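Local coordinates for cysteine desulfurase (Elizabethkingia anophelis NUHP1, PDB 5VPR), which probably removes sulfur from L-cysteine to give L-alanine and passes it to a sulfur carrier, using pyridoxal 5'-phosphate as cofactor, at residues I87-T101 and I217-S230. Numbering follows the deposited sequence.
Sequences INAKHDYEVLFTKGT and IDVQTMDCDFFAFS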
# COMPACT_ATOMS: atom_id res chain seq x y z
N ILE A 87 -5.43 -12.60 -0.33
CA ILE A 87 -6.31 -11.71 -1.09
C ILE A 87 -7.53 -12.44 -1.65
O ILE A 87 -8.33 -11.85 -2.38
CB ILE A 87 -5.56 -10.98 -2.22
CG1 ILE A 87 -5.12 -11.98 -3.31
CG2 ILE A 87 -4.37 -10.18 -1.65
CD1 ILE A 87 -4.40 -11.31 -4.50
N ASN A 88 -7.71 -13.72 -1.29
CA ASN A 88 -8.79 -14.57 -1.79
C ASN A 88 -8.85 -14.59 -3.32
O ASN A 88 -9.92 -14.54 -3.92
CB ASN A 88 -10.16 -14.17 -1.22
CG ASN A 88 -11.17 -15.31 -1.33
OD1 ASN A 88 -10.78 -16.47 -1.27
ND2 ASN A 88 -12.46 -14.98 -1.51
N ALA A 89 -7.68 -14.67 -3.96
CA ALA A 89 -7.64 -14.99 -5.38
C ALA A 89 -8.11 -16.43 -5.59
O ALA A 89 -7.82 -17.33 -4.80
CB ALA A 89 -6.22 -14.81 -5.94
N LYS A 90 -8.85 -16.65 -6.68
CA LYS A 90 -9.37 -17.98 -6.94
C LYS A 90 -8.25 -18.95 -7.33
O LYS A 90 -8.33 -20.14 -7.00
CB LYS A 90 -10.44 -17.93 -8.03
CG LYS A 90 -11.08 -19.27 -8.33
CD LYS A 90 -12.31 -19.10 -9.22
CE LYS A 90 -12.95 -20.43 -9.55
NZ LYS A 90 -14.18 -20.23 -10.37
N HIS A 91 -7.21 -18.48 -8.02
CA HIS A 91 -6.16 -19.38 -8.47
C HIS A 91 -4.80 -18.87 -8.04
O HIS A 91 -4.55 -17.66 -8.03
CB HIS A 91 -6.17 -19.55 -9.98
CG HIS A 91 -7.46 -20.10 -10.50
ND1 HIS A 91 -7.85 -21.41 -10.33
CD2 HIS A 91 -8.46 -19.50 -11.19
CE1 HIS A 91 -9.02 -21.60 -10.90
NE2 HIS A 91 -9.42 -20.46 -11.43
N ASP A 92 -3.90 -19.80 -7.70
CA ASP A 92 -2.53 -19.41 -7.40
C ASP A 92 -1.89 -18.74 -8.61
O ASP A 92 -1.14 -17.78 -8.45
CB ASP A 92 -1.71 -20.61 -6.92
CG ASP A 92 -1.55 -21.68 -8.00
OD1 ASP A 92 -2.42 -21.79 -8.89
OD2 ASP A 92 -0.53 -22.39 -7.95
N TYR A 93 -2.22 -19.19 -9.83
CA TYR A 93 -1.56 -18.61 -10.99
C TYR A 93 -2.05 -17.21 -11.34
O TYR A 93 -1.51 -16.61 -12.27
CB TYR A 93 -1.69 -19.52 -12.21
CG TYR A 93 -3.10 -20.02 -12.52
CD1 TYR A 93 -4.03 -19.19 -13.15
CD2 TYR A 93 -3.48 -21.32 -12.21
CE1 TYR A 93 -5.31 -19.65 -13.46
CE2 TYR A 93 -4.75 -21.79 -12.51
CZ TYR A 93 -5.66 -20.95 -13.14
OH TYR A 93 -6.92 -21.43 -13.42
N GLU A 94 -3.04 -16.67 -10.62
CA GLU A 94 -3.40 -15.27 -10.76
C GLU A 94 -2.53 -14.35 -9.91
O GLU A 94 -2.65 -13.12 -10.02
CB GLU A 94 -4.89 -15.07 -10.40
CG GLU A 94 -5.86 -15.78 -11.39
CD GLU A 94 -7.34 -15.74 -10.97
OE1 GLU A 94 -7.63 -15.89 -9.76
OE2 GLU A 94 -8.20 -15.57 -11.85
N VAL A 95 -1.66 -14.90 -9.06
CA VAL A 95 -0.82 -14.11 -8.17
C VAL A 95 0.57 -14.02 -8.80
O VAL A 95 1.27 -15.03 -8.92
CB VAL A 95 -0.76 -14.73 -6.76
CG1 VAL A 95 0.08 -13.86 -5.81
CG2 VAL A 95 -2.17 -14.96 -6.21
N LEU A 96 0.96 -12.83 -9.23
CA LEU A 96 2.27 -12.61 -9.84
C LEU A 96 3.19 -11.88 -8.88
O LEU A 96 2.81 -10.86 -8.30
CB LEU A 96 2.15 -11.81 -11.14
CG LEU A 96 1.00 -12.15 -12.10
CD1 LEU A 96 1.05 -11.18 -13.28
CD2 LEU A 96 1.05 -13.59 -12.58
N PHE A 97 4.41 -12.40 -8.72
CA PHE A 97 5.45 -11.71 -7.95
C PHE A 97 6.05 -10.58 -8.77
O PHE A 97 6.42 -10.77 -9.94
CB PHE A 97 6.55 -12.69 -7.53
CG PHE A 97 6.10 -13.75 -6.54
CD1 PHE A 97 6.08 -15.10 -6.91
CD2 PHE A 97 5.71 -13.41 -5.25
CE1 PHE A 97 5.67 -16.09 -6.00
CE2 PHE A 97 5.30 -14.38 -4.33
CZ PHE A 97 5.28 -15.73 -4.71
N THR A 98 6.16 -9.40 -8.17
CA THR A 98 6.82 -8.28 -8.84
C THR A 98 7.84 -7.71 -7.87
O THR A 98 8.01 -8.24 -6.77
CB THR A 98 5.82 -7.19 -9.22
OG1 THR A 98 5.29 -6.65 -8.01
CG2 THR A 98 4.64 -7.79 -10.06
N LYS A 99 8.46 -6.59 -8.22
CA LYS A 99 9.41 -5.95 -7.32
C LYS A 99 8.81 -4.75 -6.59
O LYS A 99 9.53 -4.06 -5.87
CB LYS A 99 10.66 -5.54 -8.08
CG LYS A 99 11.22 -6.65 -9.00
CD LYS A 99 11.35 -8.02 -8.32
CE LYS A 99 12.65 -8.73 -8.71
NZ LYS A 99 12.68 -9.31 -10.09
N GLY A 100 7.51 -4.51 -6.73
CA GLY A 100 6.88 -3.36 -6.10
C GLY A 100 5.62 -2.97 -6.84
O GLY A 100 5.34 -3.46 -7.93
N THR A 101 4.84 -2.08 -6.22
CA THR A 101 3.61 -1.61 -6.86
C THR A 101 3.90 -0.96 -8.20
O THR A 101 3.19 -1.19 -9.19
CB THR A 101 2.87 -0.62 -5.95
OG1 THR A 101 2.62 -1.21 -4.67
CG2 THR A 101 1.54 -0.22 -6.57
N ILE A 217 -8.49 -7.86 2.20
CA ILE A 217 -8.73 -7.75 0.77
C ILE A 217 -9.37 -9.05 0.29
O ILE A 217 -8.89 -10.14 0.62
CB ILE A 217 -7.42 -7.48 0.01
CG1 ILE A 217 -6.75 -6.19 0.50
CG2 ILE A 217 -7.65 -7.50 -1.50
CD1 ILE A 217 -7.60 -4.96 0.35
N ASP A 218 -10.45 -8.93 -0.49
CA ASP A 218 -11.09 -10.07 -1.15
C ASP A 218 -11.32 -9.66 -2.60
O ASP A 218 -12.32 -9.01 -2.92
CB ASP A 218 -12.41 -10.46 -0.47
CG ASP A 218 -13.04 -11.74 -1.04
OD1 ASP A 218 -12.78 -12.11 -2.21
OD2 ASP A 218 -13.83 -12.39 -0.31
N VAL A 219 -10.38 -10.04 -3.48
CA VAL A 219 -10.44 -9.61 -4.87
C VAL A 219 -11.61 -10.26 -5.60
O VAL A 219 -12.05 -9.73 -6.63
CB VAL A 219 -9.12 -9.91 -5.61
CG1 VAL A 219 -7.93 -9.18 -4.94
CG2 VAL A 219 -8.88 -11.42 -5.70
N GLN A 220 -12.13 -11.39 -5.10
CA GLN A 220 -13.28 -12.01 -5.75
C GLN A 220 -14.54 -11.19 -5.51
O GLN A 220 -15.29 -10.91 -6.46
CB GLN A 220 -13.46 -13.46 -5.28
CG GLN A 220 -12.48 -14.42 -5.98
CD GLN A 220 -12.74 -15.89 -5.69
OE1 GLN A 220 -13.63 -16.51 -6.27
NE2 GLN A 220 -11.93 -16.47 -4.80
N THR A 221 -14.79 -10.78 -4.27
CA THR A 221 -15.94 -9.91 -4.04
C THR A 221 -15.68 -8.50 -4.56
O THR A 221 -16.61 -7.83 -5.01
CB THR A 221 -16.33 -9.90 -2.56
OG1 THR A 221 -15.20 -9.54 -1.76
CG2 THR A 221 -16.82 -11.27 -2.13
N MET A 222 -14.43 -8.04 -4.53
CA MET A 222 -14.13 -6.72 -5.06
C MET A 222 -14.35 -6.64 -6.57
O MET A 222 -14.66 -5.57 -7.10
CB MET A 222 -12.67 -6.34 -4.73
CG MET A 222 -12.25 -4.96 -5.26
SD MET A 222 -10.50 -4.57 -4.97
CE MET A 222 -10.44 -4.71 -3.19
N ASP A 223 -14.17 -7.75 -7.27
CA ASP A 223 -14.34 -7.80 -8.72
C ASP A 223 -13.41 -6.81 -9.44
O ASP A 223 -13.75 -6.28 -10.51
CB ASP A 223 -15.81 -7.57 -9.10
CG ASP A 223 -16.06 -7.87 -10.56
OD1 ASP A 223 -15.48 -8.87 -11.04
OD2 ASP A 223 -16.80 -7.10 -11.20
N CYS A 224 -12.22 -6.56 -8.90
CA CYS A 224 -11.21 -5.85 -9.68
C CYS A 224 -10.66 -6.78 -10.76
O CYS A 224 -10.71 -8.01 -10.64
CB CYS A 224 -10.07 -5.38 -8.78
SG CYS A 224 -9.39 -6.76 -7.83
N ASP A 225 -10.16 -6.19 -11.85
CA ASP A 225 -9.44 -6.99 -12.83
C ASP A 225 -7.96 -7.15 -12.47
O ASP A 225 -7.36 -8.18 -12.78
CB ASP A 225 -9.54 -6.36 -14.21
CG ASP A 225 -10.95 -6.41 -14.76
OD1 ASP A 225 -11.53 -7.51 -14.77
OD2 ASP A 225 -11.47 -5.36 -15.16
N PHE A 226 -7.39 -6.14 -11.82
CA PHE A 226 -6.02 -6.16 -11.32
C PHE A 226 -6.00 -5.58 -9.91
O PHE A 226 -6.78 -4.67 -9.60
CB PHE A 226 -5.05 -5.32 -12.16
CG PHE A 226 -5.06 -5.63 -13.60
CD1 PHE A 226 -5.83 -4.89 -14.48
CD2 PHE A 226 -4.28 -6.67 -14.09
CE1 PHE A 226 -5.83 -5.18 -15.83
CE2 PHE A 226 -4.28 -6.96 -15.44
CZ PHE A 226 -5.05 -6.22 -16.31
N PHE A 227 -5.09 -6.08 -9.08
CA PHE A 227 -4.90 -5.55 -7.73
C PHE A 227 -3.41 -5.61 -7.43
O PHE A 227 -2.82 -6.68 -7.50
CB PHE A 227 -5.69 -6.36 -6.69
CG PHE A 227 -5.64 -5.76 -5.30
CD1 PHE A 227 -6.54 -4.77 -4.93
CD2 PHE A 227 -4.69 -6.18 -4.38
CE1 PHE A 227 -6.50 -4.21 -3.65
CE2 PHE A 227 -4.63 -5.61 -3.10
CZ PHE A 227 -5.55 -4.62 -2.74
N ALA A 228 -2.79 -4.47 -7.11
CA ALA A 228 -1.35 -4.41 -6.93
C ALA A 228 -0.98 -3.83 -5.57
O ALA A 228 -1.63 -2.90 -5.08
CB ALA A 228 -0.70 -3.57 -8.05
N PHE A 229 0.07 -4.38 -4.95
CA PHE A 229 0.50 -3.87 -3.65
C PHE A 229 1.97 -4.21 -3.44
O PHE A 229 2.59 -4.92 -4.24
CB PHE A 229 -0.39 -4.37 -2.48
CG PHE A 229 -0.47 -5.88 -2.34
CD1 PHE A 229 -1.27 -6.62 -3.19
CD2 PHE A 229 0.18 -6.53 -1.29
CE1 PHE A 229 -1.39 -8.00 -3.04
CE2 PHE A 229 0.08 -7.92 -1.15
CZ PHE A 229 -0.72 -8.65 -2.01
N SER A 230 2.52 -3.64 -2.36
CA SER A 230 3.96 -3.61 -2.10
C SER A 230 4.26 -4.32 -0.80
O SER A 230 3.61 -4.05 0.21
CB SER A 230 4.49 -2.17 -1.99
OG SER A 230 4.47 -1.50 -3.24
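I87 packs between V219 and F229 at the apolar centre of this contact, on the large mixed sheet of a class-V, aminotransferase-like PLP fold. Strands 95-98 and 226-230 are not neighbours in that sheet: strand 241-245 runs antiparallel between them, and its Y244 touches both I87 and V219. I87 CB lies 4.0 Å from V219 CG1, while its CG2 branch meets the F229 ring at CE1, 3.9 Å away. F229 has CG between its backbone N and carbonyl carbon (chi1 58°), which swings the ring back toward I87 although its CB points away.

Outward from there, the end of helix 67-87 meets the start of helix 219-222. Beyond I87 the chain turns at N88, the positive-phi residue of a Schellman motif, and I87 O takes a nearly straight bond from V219 N (2.9 Å, 172°). Q220 NE2 reaches N88 O, coming from above the carbonyl plane.

At the other end, T101, in the first turn of helix 101-111, meets S230. T101 N donates to S230 OG, which also hydrogen-bonds the phosphate oxygen OP1 of the PLP-lysine at position 233, so this end of the contact borders the cofactor site.

On the solvent side, D218 caps helix 219-222: its OD1 accepts N88 ND2 at 3.0 Å and T221 N at 3.2 Å, from opposite faces of the carboxylate.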